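Long-range contact in short-chain type dehydrogenase/reductase (Mycobacterium ulcerans, PDB 3SVT), which is a short-chain dehydrogenase/reductase that probably catalyses oxidation or reduction with a nicotinamide cofactor: residues G22-L31 with V227-L238. Sequence-based numbering, arbitrary orientation.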
# COMPACT_ATOMS: atom_id res chain seq x y z
N GLY B 22 -27.69 -4.11 -11.57
CA GLY B 22 -26.56 -3.23 -11.23
C GLY B 22 -25.34 -3.37 -12.12
O GLY B 22 -25.44 -3.41 -13.36
N ILE B 23 -24.17 -3.50 -11.50
CA ILE B 23 -22.92 -3.50 -12.24
C ILE B 23 -22.81 -4.67 -13.23
O ILE B 23 -22.45 -4.49 -14.39
CB ILE B 23 -21.72 -3.52 -11.27
CG1 ILE B 23 -21.68 -2.17 -10.53
CG2 ILE B 23 -20.42 -3.80 -12.01
CD1 ILE B 23 -20.56 -2.07 -9.51
N GLY B 24 -23.14 -5.87 -12.77
CA GLY B 24 -23.06 -7.03 -13.63
C GLY B 24 -23.88 -6.89 -14.91
O GLY B 24 -23.41 -7.24 -16.00
N LYS B 25 -25.10 -6.37 -14.79
CA LYS B 25 -25.97 -6.17 -15.96
C LYS B 25 -25.33 -5.19 -16.96
O LYS B 25 -25.34 -5.43 -18.19
CB LYS B 25 -27.34 -5.66 -15.51
CG LYS B 25 -28.41 -5.49 -16.57
CD LYS B 25 -29.71 -5.02 -15.86
CE LYS B 25 -30.83 -4.61 -16.79
NZ LYS B 25 -31.97 -3.97 -16.02
N GLY B 26 -24.75 -4.12 -16.44
CA GLY B 26 -24.03 -3.15 -17.27
C GLY B 26 -22.82 -3.75 -17.96
O GLY B 26 -22.54 -3.43 -19.10
N VAL B 27 -22.10 -4.62 -17.27
CA VAL B 27 -20.93 -5.23 -17.86
C VAL B 27 -21.35 -6.18 -19.00
O VAL B 27 -20.74 -6.19 -20.08
CB VAL B 27 -20.08 -5.99 -16.79
CG1 VAL B 27 -19.05 -6.84 -17.48
CG2 VAL B 27 -19.43 -5.00 -15.80
N ALA B 28 -22.39 -6.97 -18.73
CA ALA B 28 -22.98 -7.87 -19.69
C ALA B 28 -23.52 -7.10 -20.91
O ALA B 28 -23.31 -7.50 -22.06
CB ALA B 28 -24.11 -8.68 -19.01
N ALA B 29 -24.19 -5.98 -20.63
CA ALA B 29 -24.72 -5.13 -21.69
C ALA B 29 -23.60 -4.69 -22.61
O ALA B 29 -23.69 -4.82 -23.84
CB ALA B 29 -25.41 -3.91 -21.10
N GLY B 30 -22.55 -4.13 -22.01
CA GLY B 30 -21.37 -3.70 -22.75
C GLY B 30 -20.78 -4.74 -23.67
O GLY B 30 -20.48 -4.48 -24.84
N LEU B 31 -20.59 -5.94 -23.14
CA LEU B 31 -19.96 -7.04 -23.90
C LEU B 31 -20.83 -7.52 -25.05
O LEU B 31 -20.34 -7.72 -26.19
CB LEU B 31 -19.64 -8.21 -22.96
CG LEU B 31 -18.48 -7.96 -21.98
CD1 LEU B 31 -18.40 -9.06 -20.91
CD2 LEU B 31 -17.17 -7.85 -22.70
N VAL B 227 -22.75 2.96 -13.44
CA VAL B 227 -22.44 1.58 -13.84
C VAL B 227 -21.50 1.53 -15.07
O VAL B 227 -20.58 0.71 -15.12
CB VAL B 227 -23.71 0.76 -14.09
CG1 VAL B 227 -23.37 -0.53 -14.82
CG2 VAL B 227 -24.46 0.46 -12.76
N GLU B 228 -21.69 2.43 -16.02
CA GLU B 228 -20.84 2.45 -17.22
C GLU B 228 -19.38 2.70 -16.88
O GLU B 228 -18.50 2.18 -17.56
CB GLU B 228 -21.34 3.52 -18.20
CG GLU B 228 -22.80 3.34 -18.60
CD GLU B 228 -23.81 3.67 -17.48
OE1 GLU B 228 -23.70 4.72 -16.82
OE2 GLU B 228 -24.70 2.87 -17.23
N ASP B 229 -19.10 3.48 -15.83
CA ASP B 229 -17.73 3.74 -15.43
C ASP B 229 -17.03 2.40 -15.08
O ASP B 229 -15.87 2.18 -15.45
CB ASP B 229 -17.64 4.66 -14.22
CG ASP B 229 -18.25 6.04 -14.44
OD1 ASP B 229 -18.12 6.60 -15.56
OD2 ASP B 229 -18.83 6.59 -13.45
N VAL B 230 -17.72 1.53 -14.33
CA VAL B 230 -17.13 0.26 -13.93
C VAL B 230 -17.07 -0.70 -15.14
O VAL B 230 -16.08 -1.40 -15.32
CB VAL B 230 -17.90 -0.40 -12.78
CG1 VAL B 230 -17.20 -1.71 -12.35
CG2 VAL B 230 -18.05 0.60 -11.57
N ALA B 231 -18.12 -0.71 -15.96
CA ALA B 231 -18.18 -1.57 -17.15
C ALA B 231 -17.03 -1.26 -18.10
O ALA B 231 -16.43 -2.16 -18.65
CB ALA B 231 -19.53 -1.40 -17.88
N ASN B 232 -16.73 0.02 -18.28
CA ASN B 232 -15.63 0.47 -19.15
C ASN B 232 -14.26 -0.09 -18.68
O ASN B 232 -13.46 -0.57 -19.49
CB ASN B 232 -15.56 2.00 -19.15
CG ASN B 232 -16.69 2.69 -19.94
OD1 ASN B 232 -17.27 2.13 -20.86
ND2 ASN B 232 -16.95 3.94 -19.57
N MET B 233 -14.00 -0.01 -17.38
CA MET B 233 -12.75 -0.54 -16.81
C MET B 233 -12.69 -2.05 -16.96
O MET B 233 -11.62 -2.59 -17.25
CB MET B 233 -12.62 -0.18 -15.32
CG MET B 233 -11.33 -0.68 -14.67
SD MET B 233 -9.83 0.11 -15.27
CE MET B 233 -9.98 1.67 -14.39
N ALA B 234 -13.81 -2.72 -16.72
CA ALA B 234 -13.82 -4.17 -16.83
C ALA B 234 -13.53 -4.59 -18.25
O ALA B 234 -12.71 -5.47 -18.49
CB ALA B 234 -15.14 -4.76 -16.34
N MET B 235 -14.19 -3.94 -19.21
CA MET B 235 -14.00 -4.27 -20.61
C MET B 235 -12.57 -3.99 -21.05
O MET B 235 -11.95 -4.78 -21.77
CB MET B 235 -15.02 -3.53 -21.50
CG MET B 235 -16.47 -4.01 -21.29
SD MET B 235 -17.73 -3.12 -22.24
CE MET B 235 -17.16 -3.50 -23.87
N PHE B 236 -12.03 -2.86 -20.63
CA PHE B 236 -10.62 -2.59 -20.91
C PHE B 236 -9.73 -3.69 -20.35
O PHE B 236 -8.88 -4.22 -21.06
CB PHE B 236 -10.18 -1.24 -20.35
CG PHE B 236 -8.69 -1.01 -20.46
CD1 PHE B 236 -8.10 -0.79 -21.69
CD2 PHE B 236 -7.88 -1.04 -19.34
CE1 PHE B 236 -6.74 -0.62 -21.80
CE2 PHE B 236 -6.51 -0.85 -19.46
CZ PHE B 236 -5.96 -0.65 -20.71
N LEU B 237 -9.94 -4.08 -19.09
CA LEU B 237 -9.10 -5.14 -18.52
C LEU B 237 -9.31 -6.53 -19.18
O LEU B 237 -8.40 -7.34 -19.19
CB LEU B 237 -9.29 -5.27 -17.04
CG LEU B 237 -8.81 -4.12 -16.16
CD1 LEU B 237 -9.31 -4.35 -14.75
CD2 LEU B 237 -7.26 -3.99 -16.20
N LEU B 238 -10.52 -6.80 -19.71
CA LEU B 238 -10.75 -8.05 -20.46
C LEU B 238 -10.06 -8.05 -21.83
O LEU B 238 -9.78 -9.11 -22.36
CB LEU B 238 -12.24 -8.32 -20.68
CG LEU B 238 -13.09 -8.65 -19.46
CD1 LEU B 238 -14.58 -8.53 -19.79
CD2 LEU B 238 -12.71 -10.03 -18.90
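Leu238 N donates to Ala234 O at 2.8 Å, closing the last turn of helix 227-238, where both side chains turn toward helix 22-31. The two helices lie on one face of the parallel sheet of the Rossmann-type SDR fold; Gly22 and Gly24 are the last two glycines of the TGxxxGxG motif, which in this family lines the cofactor site. They cross at -54° with no hydrogen bond between them, and Val27 CA comes within 4.6 Å of Ala231 CA. Gly22, Gly26 and Gly30, four residues apart, give the approaching side chains bare backbone to rest on. Val227 sets CG1 anti to its own N (chi1 166°), which brings this methyl over Gly26 CA at 3.6 Å and close to Gly22 O. One turn on, Ala231 CB lies against the carbonyl of Gly26, whose oxygen accepts the helical bond from Gly30 N. Met235 bends at its thioether (chi3 62°): SD rests on Gly30 CA, while CE lies against Gly30 O at 3.6 Å. On the sheet side the contact is wholly apolar. Ile23 CG2 meets Val230 CG1 at 3.9 Å, the two side chains crossing nearly at right angles, and Val27 CG2 packs over Ala231 and Ala234. Val230 and Ala234 also touch strand 187-198; elsewhere on the helix, Phe236 stacks on Phe236 of the second subunit. Leu31 slides past Met235 in the opposite sense and crosses Leu238, whose CD1 touches both Leu31 methyls, CD1 and CD2, each at 4.0 Å.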